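Local atomic coordinates of leucine-rich-repeat protein (Methanosarcina barkeri, PDB entry 4WNR), a protein that binds guanine nucleotides through its Roc G domain, here holding GDP beside a magnesium ion, and probably acts in full length as a serine/threonine protein kinase. Residues A[39-44]-A[89-94]; A[114-119]-A[142-147]; A[224-229]-A[271-276]. All blocks are in the same frame, centred on the assembly; numbering follows the deposited sequence.

How the interactions relate
Interactions 1 and 2 belong to one mixed beta sheet, the core of the Roc G domain, and they meet where strands 36-47 and 116-121 lie side by side. Leu-116 N probably hydrogen-bonds Lys-43 O, at 3.0 Å, and Ile-118 packs on Val-44. Their centres are about 13 Å apart. This sheet backs the nucleotide site: the side chain of Phe-94 in interaction 1 is about 12 Å from GDP and that of Ile-118 in interaction 2 about 11 Å. Interaction 3 belongs to the COR-A domain instead, its centre about 21 Å from that of interaction 1 and about 26 Å from that of interaction 2; it touches neither, the nearest atoms being about 9 and 13 Å away.

Interaction 1. Residues A[39-44]-A[89-94]; sequences LNEVKV and EIKVNF
Val-44 and Phe-94 run alongside each other from one face of two parallel Roc strands. Methyl CG1 of Val-44 meets the ring obliquely, 3.5 Å from Phe-94 CE1. The other methyl, CG2, reaches back to Val-92 CG1 at 3.4 Å; with CG1 anti to the backbone N (chi1 177°), the valine spreads one branch toward each neighbour. Branched and aromatic residues suit this apolar face, which Leu-197 of helix 186-198 and Leu-58 and Leu-61 of helix 54-62 cover. On the reverse face Glu-41 slants across Lys-91, its CG 3.5 Å from Lys-91 CB. Its carboxylate stands almost perpendicular to the Asn-93 amide (83°), and the two groups do not bond. The backbones are joined by Asn-93 N to Val-42 O (3.0 Å) and Val-44 N to Asn-93 O (2.8 Å). Long or polar side chains suit the Glu-41 face: Glu-41 OE2, 4.2 Å from Lys-91 NZ, makes its salt bridge with Lys-215, Asn-93 ND2 donates to Leu-256 O, Lys-43 NZ to Phe-110 O, and Lys-91 is exposed to solvent. The chemistry therefore divides the pair into an apolar side facing Roc helices and a polar side from which Glu-41 and Asn-93 reach residues of COR-A.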
loop_
_atom_site.group_PDB
_atom_site.type_symbol
_atom_site.label_atom_id
_atom_site.label_comp_id
_atom_site.label_asym_id
_atom_site.label_seq_id
_atom_site.Cartn_x
_atom_site.Cartn_y
_atom_site.Cartn_z
ATOM N N LEU A 39 11.990 -3.755 15.863
ATOM C CA LEU A 39 11.373 -2.948 14.805
ATOM C C LEU A 39 9.990 -2.450 15.226
ATOM O O LEU A 39 9.753 -1.243 15.299
ATOM C CB LEU A 39 11.280 -3.755 13.501
ATOM C CG LEU A 39 10.614 -3.092 12.288
ATOM C CD1 LEU A 39 11.180 -1.704 12.011
ATOM C CD2 LEU A 39 10.766 -3.980 11.064
ATOM N N ASN A 40 9.091 -3.393 15.499
ATOM C CA ASN A 40 7.730 -3.092 15.958
ATOM C C ASN A 40 6.963 -2.131 15.046
ATOM O O ASN A 40 6.355 -1.164 15.512
ATOM C CB ASN A 40 7.750 -2.553 17.397
ATOM C CG ASN A 40 8.439 -3.492 18.376
ATOM O OD1 ASN A 40 9.139 -3.041 19.283
ATOM N ND2 ASN A 40 8.241 -4.799 18.209
ATOM N N GLU A 41 7.004 -2.406 13.745
ATOM C CA GLU A 41 6.232 -1.647 12.757
ATOM C C GLU A 41 5.557 -2.577 11.759
ATOM O O GLU A 41 6.147 -3.567 11.327
ATOM C CB GLU A 41 7.109 -0.643 12.005
ATOM C CG GLU A 41 6.971 0.793 12.489
ATOM C CD GLU A 41 7.431 1.820 11.468
ATOM O OE1 GLU A 41 7.564 1.476 10.276
ATOM O OE2 GLU A 41 7.651 2.986 11.857
ATOM N N VAL A 42 4.317 -2.244 11.402
ATOM C CA VAL A 42 3.541 -3.018 10.434
ATOM C C VAL A 42 2.742 -2.074 9.547
ATOM O O VAL A 42 2.215 -1.065 10.020
ATOM C CB VAL A 42 2.538 -3.973 11.120
ATOM C CG1 VAL A 42 2.008 -4.996 10.124
ATOM C CG2 VAL A 42 3.169 -4.680 12.307
ATOM N N LYS A 43 2.654 -2.410 8.264
ATOM C CA LYS A 43 1.763 -1.711 7.344
ATOM C C LYS A 43 0.410 -2.415 7.340
ATOM O O LYS A 43 0.338 -3.626 7.128
ATOM C CB LYS A 43 2.347 -1.679 5.929
ATOM C CG LYS A 43 1.542 -0.823 4.960
ATOM C CD LYS A 43 2.301 -0.525 3.676
ATOM C CE LYS A 43 2.404 -1.750 2.786
ATOM N NZ LYS A 43 3.162 -1.465 1.537
ATOM N N VAL A 44 -0.653 -1.655 7.594
ATOM C CA VAL A 44 -2.015 -2.188 7.573
ATOM C C VAL A 44 -2.731 -1.664 6.332
ATOM O O VAL A 44 -2.824 -0.453 6.123
ATOM C CB VAL A 44 -2.799 -1.811 8.846
ATOM C CG1 VAL A 44 -4.233 -2.319 8.771
ATOM C CG2 VAL A 44 -2.114 -2.384 10.076
ATOM N N GLU A 89 6.418 -0.328 22.443
ATOM C CA GLU A 89 5.714 0.735 21.731
ATOM C C GLU A 89 5.411 0.259 20.309
ATOM O O GLU A 89 6.306 0.192 19.464
ATOM C CB GLU A 89 6.563 2.014 21.706
ATOM C CG GLU A 89 5.867 3.240 21.118
ATOM C CD GLU A 89 4.707 3.743 21.964
ATOM O OE1 GLU A 89 4.802 3.694 23.210
ATOM O OE2 GLU A 89 3.700 4.201 21.381
ATOM N N ILE A 90 4.150 -0.084 20.057
ATOM C CA ILE A 90 3.730 -0.590 18.749
ATOM C C ILE A 90 3.429 0.577 17.811
ATOM O O ILE A 90 2.787 1.551 18.207
ATOM C CB ILE A 90 2.482 -1.497 18.845
ATOM C CG1 ILE A 90 2.680 -2.605 19.892
ATOM C CG2 ILE A 90 2.145 -2.094 17.484
ATOM C CD1 ILE A 90 3.864 -3.520 19.647
ATOM N N LYS A 91 3.899 0.460 16.572
ATOM C CA LYS A 91 3.711 1.493 15.549
ATOM C C LYS A 91 3.012 0.897 14.325
ATOM O O LYS A 91 3.431 -0.136 13.805
ATOM C CB LYS A 91 5.060 2.097 15.161
ATOM C CG LYS A 91 5.708 2.912 16.274
ATOM C CD LYS A 91 7.230 2.870 16.220
ATOM C CE LYS A 91 7.795 3.740 15.109
ATOM N NZ LYS A 91 7.834 5.181 15.482
ATOM N N VAL A 92 1.946 1.554 13.876
ATOM C CA VAL A 92 1.111 1.041 12.788
ATOM C C VAL A 92 0.947 2.086 11.689
ATOM O O VAL A 92 0.708 3.260 11.966
ATOM C CB VAL A 92 -0.285 0.632 13.303
ATOM C CG1 VAL A 92 -1.146 0.087 12.173
ATOM C CG2 VAL A 92 -0.161 -0.404 14.411
ATOM N N ASN A 93 1.070 1.638 10.442
ATOM C CA ASN A 93 0.871 2.494 9.271
ATOM C C ASN A 93 -0.363 2.058 8.479
ATOM O O ASN A 93 -0.312 1.084 7.725
ATOM C CB ASN A 93 2.110 2.457 8.377
ATOM C CG ASN A 93 3.361 2.939 9.091
ATOM O OD1 ASN A 93 3.312 3.877 9.887
ATOM N ND2 ASN A 93 4.493 2.303 8.803
ATOM N N PHE A 94 -1.471 2.773 8.667
ATOM C CA PHE A 94 -2.714 2.476 7.954
ATOM C C PHE A 94 -2.680 3.072 6.552
ATOM O O PHE A 94 -2.455 4.270 6.394
ATOM C CB PHE A 94 -3.926 3.028 8.705
ATOM C CG PHE A 94 -4.307 2.231 9.922
ATOM C CD1 PHE A 94 -4.890 0.978 9.794
ATOM C CD2 PHE A 94 -4.103 2.743 11.195
ATOM C CE1 PHE A 94 -5.250 0.248 10.914
ATOM C CE2 PHE A 94 -4.461 2.017 12.316
ATOM C CZ PHE A 94 -5.034 0.768 12.177
#

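Interaction 2. Residues A[114-119]-A[142-147]; sequences RSLYIL and DSPVLV
Strands 116-119 and 145-147 run parallel, their axes 4.7 Å apart and inclined by 16°, with bonds from Tyr-117 N to Pro-144 O, Leu-146 N to Tyr-117 O and Leu-119 N to Leu-146 O. They are the two strands of a beta-alpha-beta crossover through helix 129-140, a unit of the P-loop G-domain fold. Valine, tyrosine and leucine suit the face packed against that helix: Val-145 directs CG2 to Tyr-117 CB (4.2 Å) and CG1 to Leu-119 CB (4.3 Å), while Ile-136 packs on Val-145 and Tyr-117, and Trp-132 and Leu-133 on Leu-119. Ile-118 and Leu-146 project from the reverse face, where Phe-189 of helix 186-198 lies on them. At the start of strand 116-119, Leu-116 crosses Pro-144, which lies just ahead of strand 145-147, at about a right angle, CD1 3.9 Å from the ring carbon CG. Ser-143 closes this end: its OG lies anti to the carbonyl carbon, beside its backbone N (chi1 -66°), and from there the small hydroxyl accepts a nearly straight bond from Ser-115 N, at 3.0 Å, and gives its proton to Gly-140 O. An alanine here removes the hydroxyl and would probably leave both Ser-115 N and Gly-140 O without this partner, untying the two loops. Ser-143 CB sits at the edge of the Tyr-117 ring, in plane, 3.7 Å from CE1, while Tyr-117 OH binds Ser-112 O.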
loop_
_atom_site.group_PDB
_atom_site.type_symbol
_atom_site.label_atom_id
_atom_site.label_comp_id
_atom_site.label_asym_id
_atom_site.label_seq_id
_atom_site.Cartn_x
_atom_site.Cartn_y
_atom_site.Cartn_z
ATOM N N ARG A 114 4.564 -9.447 4.369
ATOM C CA ARG A 114 4.936 -9.093 5.743
ATOM C C ARG A 114 4.159 -7.866 6.222
ATOM O O ARG A 114 4.734 -6.907 6.742
ATOM C CB ARG A 114 6.446 -8.864 5.854
ATOM C CG ARG A 114 7.272 -10.091 5.505
ATOM C CD ARG A 114 8.753 -9.855 5.741
ATOM N NE ARG A 114 9.328 -8.927 4.770
ATOM C CZ ARG A 114 10.613 -8.574 4.722
ATOM N NH1 ARG A 114 11.485 -9.067 5.597
ATOM N NH2 ARG A 114 11.029 -7.723 3.792
ATOM N N SER A 115 2.846 -7.916 6.025
ATOM C CA SER A 115 1.944 -6.819 6.365
ATOM C C SER A 115 0.694 -7.390 7.032
ATOM O O SER A 115 0.661 -8.571 7.372
ATOM C CB SER A 115 1.569 -6.048 5.095
ATOM O OG SER A 115 2.724 -5.613 4.398
ATOM N N LEU A 116 -0.316 -6.548 7.240
ATOM C CA LEU A 116 -1.627 -7.004 7.710
ATOM C C LEU A 116 -2.724 -6.406 6.833
ATOM O O LEU A 116 -2.646 -5.244 6.430
ATOM C CB LEU A 116 -1.846 -6.625 9.175
ATOM C CG LEU A 116 -3.073 -7.248 9.855
ATOM C CD1 LEU A 116 -2.755 -7.654 11.288
ATOM C CD2 LEU A 116 -4.276 -6.314 9.823
ATOM N N TYR A 117 -3.743 -7.211 6.543
ATOM C CA TYR A 117 -4.833 -6.801 5.662
ATOM C C TYR A 117 -6.161 -6.738 6.404
ATOM O O TYR A 117 -6.473 -7.613 7.211
ATOM C CB TYR A 117 -4.949 -7.765 4.478
ATOM C CG TYR A 117 -3.853 -7.591 3.454
ATOM C CD1 TYR A 117 -2.593 -8.148 3.653
ATOM C CD2 TYR A 117 -4.074 -6.861 2.290
ATOM C CE1 TYR A 117 -1.583 -7.986 2.717
ATOM C CE2 TYR A 117 -3.072 -6.695 1.348
ATOM C CZ TYR A 117 -1.830 -7.259 1.564
ATOM O OH TYR A 117 -0.836 -7.088 0.628
ATOM N N ILE A 118 -6.928 -5.687 6.125
ATOM C CA ILE A 118 -8.297 -5.556 6.620
ATOM C C ILE A 118 -9.240 -5.515 5.420
ATOM O O ILE A 118 -9.287 -4.521 4.691
ATOM C CB ILE A 118 -8.469 -4.292 7.488
ATOM C CG1 ILE A 118 -7.605 -4.397 8.747
ATOM C CG2 ILE A 118 -9.933 -4.098 7.872
ATOM C CD1 ILE A 118 -7.507 -3.114 9.544
ATOM N N LEU A 119 -9.975 -6.605 5.216
ATOM C CA LEU A 119 -10.930 -6.713 4.114
ATOM C C LEU A 119 -12.309 -6.229 4.557
ATOM O O LEU A 119 -12.960 -6.874 5.376
ATOM C CB LEU A 119 -11.014 -8.162 3.617
ATOM C CG LEU A 119 -12.030 -8.475 2.512
ATOM C CD1 LEU A 119 -11.831 -7.580 1.297
ATOM C CD2 LEU A 119 -11.936 -9.941 2.117
ATOM N N ASP A 142 1.898 -14.601 3.307
ATOM C CA ASP A 142 1.530 -15.144 4.622
ATOM C C ASP A 142 0.938 -14.078 5.554
ATOM O O ASP A 142 0.791 -14.312 6.757
ATOM C CB ASP A 142 2.754 -15.788 5.291
ATOM C CG ASP A 142 3.312 -16.959 4.496
ATOM O OD1 ASP A 142 2.517 -17.774 3.975
ATOM O OD2 ASP A 142 4.554 -17.071 4.405
ATOM N N SER A 143 0.594 -12.919 4.998
ATOM C CA SER A 143 0.047 -11.813 5.783
ATOM C C SER A 143 -1.350 -12.164 6.299
ATOM O O SER A 143 -2.174 -12.671 5.538
ATOM C CB SER A 143 -0.022 -10.540 4.937
ATOM O OG SER A 143 1.273 -10.084 4.593
ATOM N N PRO A 144 -1.618 -11.902 7.594
ATOM C CA PRO A 144 -2.936 -12.206 8.147
ATOM C C PRO A 144 -4.028 -11.266 7.640
ATOM O O PRO A 144 -3.747 -10.123 7.276
ATOM C CB PRO A 144 -2.735 -12.030 9.656
ATOM C CG PRO A 144 -1.610 -11.068 9.776
ATOM C CD PRO A 144 -0.704 -11.370 8.621
ATOM N N VAL A 145 -5.261 -11.762 7.627
ATOM C CA VAL A 145 -6.406 -11.014 7.113
ATOM C C VAL A 145 -7.517 -10.966 8.157
ATOM O O VAL A 145 -7.841 -11.979 8.773
ATOM C CB VAL A 145 -6.963 -11.656 5.825
ATOM C CG1 VAL A 145 -8.094 -10.814 5.246
ATOM C CG2 VAL A 145 -5.861 -11.837 4.793
ATOM N N LEU A 146 -8.086 -9.780 8.354
ATOM C CA LEU A 146 -9.260 -9.605 9.209
ATOM C C LEU A 146 -10.428 -9.112 8.359
ATOM O O LEU A 146 -10.359 -8.038 7.762
ATOM C CB LEU A 146 -8.967 -8.618 10.340
ATOM C CG LEU A 146 -8.330 -9.207 11.605
ATOM C CD1 LEU A 146 -6.948 -9.780 11.329
ATOM C CD2 LEU A 146 -8.255 -8.149 12.696
ATOM N N VAL A 147 -11.493 -9.907 8.302
ATOM C CA VAL A 147 -12.651 -9.591 7.468
ATOM C C VAL A 147 -13.675 -8.793 8.269
ATOM O O VAL A 147 -14.119 -9.231 9.331
ATOM C CB VAL A 147 -13.321 -10.864 6.914
ATOM C CG1 VAL A 147 -14.405 -10.504 5.905
ATOM C CG2 VAL A 147 -12.287 -11.777 6.266
#

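Interaction 3. Residues A[224-229]-A[271-276]; sequences NFITYE and HVLEPK
Asn-224 meets the partner segment through its backbone: its carbonyl oxygen accepts from Leu-273 N (2.8 Å) and Glu-274 N (3.1 Å), both coming from the same face of the carbonyl plane. Two donors thus grip one oxygen where segment 271-276 passes from strand to helix. There Glu-274 is the N-cap of helix 275-286, bending its carboxylate back for a weak capping bond from Lys-276 N. Next, Phe-225 faces Val-272 as an antiparallel non-hydrogen-bonded pair. Of its side chain, CB lies against Val-272 CA, while the ring leads away to meet that of Trp-277. Ile-226 and His-271 form the hydrogen-bonded pair, exchanging two bonds of 2.9 Å, Ile-226 N to His-271 O and His-271 N to Ile-226 O. The isoleucine has CG1 between backbone N and carbonyl carbon (chi1 58°), which lays it on His-271 CB at 3.7 Å and near Leu-273 CD1. Thr-227, the N-cap of helix 228-237, binds Asp-269 through its hydroxyl. Tyr-228 sets its ring nearly parallel to that of His-271, planes 17° apart, but displaced so far, with centroids 5.2 Å apart, that little of one ring lies over the other; His-271 ND1 is bonded to Asp-269 O, which would restrain the imidazole's rotation. The order helix 209-220, strand 225-226, helices 228-237 and 243-256, then strand 271-272 closing antiparallel on the first strand is consistent with a winged-helix-like arrangement in COR-A.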
loop_
_atom_site.group_PDB
_atom_site.type_symbol
_atom_site.label_atom_id
_atom_site.label_comp_id
_atom_site.label_asym_id
_atom_site.label_seq_id
_atom_site.Cartn_x
_atom_site.Cartn_y
_atom_site.Cartn_z
ATOM N N ASN A 224 10.023 13.132 -4.328
ATOM C CA ASN A 224 9.067 12.194 -4.912
ATOM C C ASN A 224 9.651 10.789 -4.974
ATOM O O ASN A 224 8.977 9.809 -4.652
ATOM C CB ASN A 224 8.653 12.644 -6.318
ATOM C CG ASN A 224 7.887 13.955 -6.318
ATOM O OD1 ASN A 224 8.185 14.853 -7.104
ATOM N ND2 ASN A 224 6.892 14.070 -5.444
ATOM N N PHE A 225 10.909 10.704 -5.396
ATOM C CA PHE A 225 11.633 9.437 -5.443
ATOM C C PHE A 225 13.139 9.666 -5.384
ATOM O O PHE A 225 13.609 10.803 -5.447
ATOM C CB PHE A 225 11.282 8.669 -6.721
ATOM C CG PHE A 225 11.791 9.319 -7.978
ATOM C CD1 PHE A 225 11.054 10.313 -8.608
ATOM C CD2 PHE A 225 13.009 8.939 -8.528
ATOM C CE1 PHE A 225 11.523 10.915 -9.764
ATOM C CE2 PHE A 225 13.483 9.538 -9.683
ATOM C CZ PHE A 225 12.738 10.526 -10.302
ATOM N N ILE A 226 13.884 8.573 -5.261
ATOM C CA ILE A 226 15.345 8.612 -5.319
ATOM C C ILE A 226 15.869 7.437 -6.140
ATOM O O ILE A 226 15.257 6.370 -6.171
ATOM C CB ILE A 226 15.990 8.599 -3.913
ATOM C CG1 ILE A 226 15.562 7.354 -3.122
ATOM C CG2 ILE A 226 15.638 9.877 -3.161
ATOM C CD1 ILE A 226 16.185 7.244 -1.745
ATOM N N THR A 227 16.998 7.646 -6.811
ATOM C CA THR A 227 17.629 6.585 -7.597
ATOM C C THR A 227 18.384 5.621 -6.679
ATOM O O THR A 227 18.617 5.918 -5.508
ATOM C CB THR A 227 18.553 7.134 -8.715
ATOM O OG1 THR A 227 19.179 6.041 -9.402
ATOM C CG2 THR A 227 19.630 8.062 -8.167
ATOM N N TYR A 228 18.757 4.467 -7.224
ATOM C CA TYR A 228 19.405 3.406 -6.446
ATOM C C TYR A 228 20.823 3.795 -6.012
ATOM O O TYR A 228 21.342 3.273 -5.023
ATOM C CB TYR A 228 19.413 2.098 -7.251
ATOM C CG TYR A 228 19.666 0.818 -6.462
ATOM C CD1 TYR A 228 19.306 0.697 -5.117
ATOM C CD2 TYR A 228 20.229 -0.294 -7.085
ATOM C CE1 TYR A 228 19.526 -0.479 -4.418
ATOM C CE2 TYR A 228 20.451 -1.471 -6.391
ATOM C CZ TYR A 228 20.100 -1.560 -5.060
ATOM O OH TYR A 228 20.323 -2.734 -4.378
ATOM N N GLU A 229 21.435 4.715 -6.756
ATOM C CA GLU A 229 22.728 5.299 -6.388
ATOM C C GLU A 229 22.591 6.175 -5.141
ATOM O O GLU A 229 23.432 6.123 -4.243
ATOM C CB GLU A 229 23.290 6.125 -7.557
ATOM C CG GLU A 229 24.652 6.774 -7.313
ATOM C CD GLU A 229 25.777 5.773 -7.102
ATOM O OE1 GLU A 229 25.663 4.622 -7.578
ATOM O OE2 GLU A 229 26.786 6.143 -6.464
ATOM N N HIS A 271 13.091 4.405 -6.480
ATOM C CA HIS A 271 12.637 4.207 -5.102
ATOM C C HIS A 271 11.673 5.330 -4.743
ATOM O O HIS A 271 12.097 6.417 -4.349
ATOM C CB HIS A 271 13.820 4.216 -4.131
ATOM C CG HIS A 271 14.754 3.058 -4.299
ATOM N ND1 HIS A 271 15.451 2.827 -5.465
ATOM C CD2 HIS A 271 15.118 2.076 -3.442
ATOM C CE1 HIS A 271 16.194 1.744 -5.325
ATOM N NE2 HIS A 271 16.012 1.270 -4.104
ATOM N N VAL A 272 10.378 5.062 -4.880
ATOM C CA VAL A 272 9.351 6.088 -4.696
ATOM C C VAL A 272 9.093 6.363 -3.214
ATOM O O VAL A 272 8.814 5.445 -2.440
ATOM C CB VAL A 272 8.032 5.689 -5.392
ATOM C CG1 VAL A 272 6.953 6.739 -5.158
ATOM C CG2 VAL A 272 8.263 5.491 -6.883
ATOM N N LEU A 273 9.190 7.636 -2.835
ATOM C CA LEU A 273 8.914 8.084 -1.464
ATOM C C LEU A 273 7.493 8.632 -1.311
ATOM O O LEU A 273 6.903 8.535 -0.234
ATOM C CB LEU A 273 9.928 9.152 -1.036
ATOM C CG LEU A 273 11.244 8.645 -0.439
ATOM C CD1 LEU A 273 11.928 7.630 -1.343
ATOM C CD2 LEU A 273 12.172 9.818 -0.157
ATOM N N GLU A 274 6.965 9.216 -2.384
ATOM C CA GLU A 274 5.603 9.752 -2.407
ATOM C C GLU A 274 4.709 8.883 -3.301
ATOM O O GLU A 274 4.850 8.909 -4.524
ATOM C CB GLU A 274 5.619 11.200 -2.916
ATOM C CG GLU A 274 4.252 11.868 -3.007
ATOM C CD GLU A 274 3.517 11.907 -1.680
ATOM O OE1 GLU A 274 2.318 11.550 -1.655
ATOM O OE2 GLU A 274 4.137 12.286 -0.661
ATOM N N PRO A 275 3.789 8.104 -2.696
ATOM C CA PRO A 275 2.859 7.259 -3.457
ATOM C C PRO A 275 2.016 8.003 -4.501
ATOM O O PRO A 275 1.682 7.431 -5.541
ATOM C CB PRO A 275 1.952 6.677 -2.369
ATOM C CG PRO A 275 2.806 6.647 -1.155
ATOM C CD PRO A 275 3.677 7.866 -1.245
ATOM N N LYS A 276 1.680 9.259 -4.222
ATOM C CA LYS A 276 0.881 10.078 -5.143
ATOM C C LYS A 276 1.595 10.354 -6.473
ATOM O O LYS A 276 0.943 10.579 -7.494
ATOM C CB LYS A 276 0.482 11.400 -4.480
ATOM C CG LYS A 276 -0.483 11.233 -3.316
ATOM C CD LYS A 276 -0.854 12.571 -2.698
ATOM C CE LYS A 276 -1.824 12.393 -1.540
ATOM N NZ LYS A 276 -2.183 13.688 -0.899
#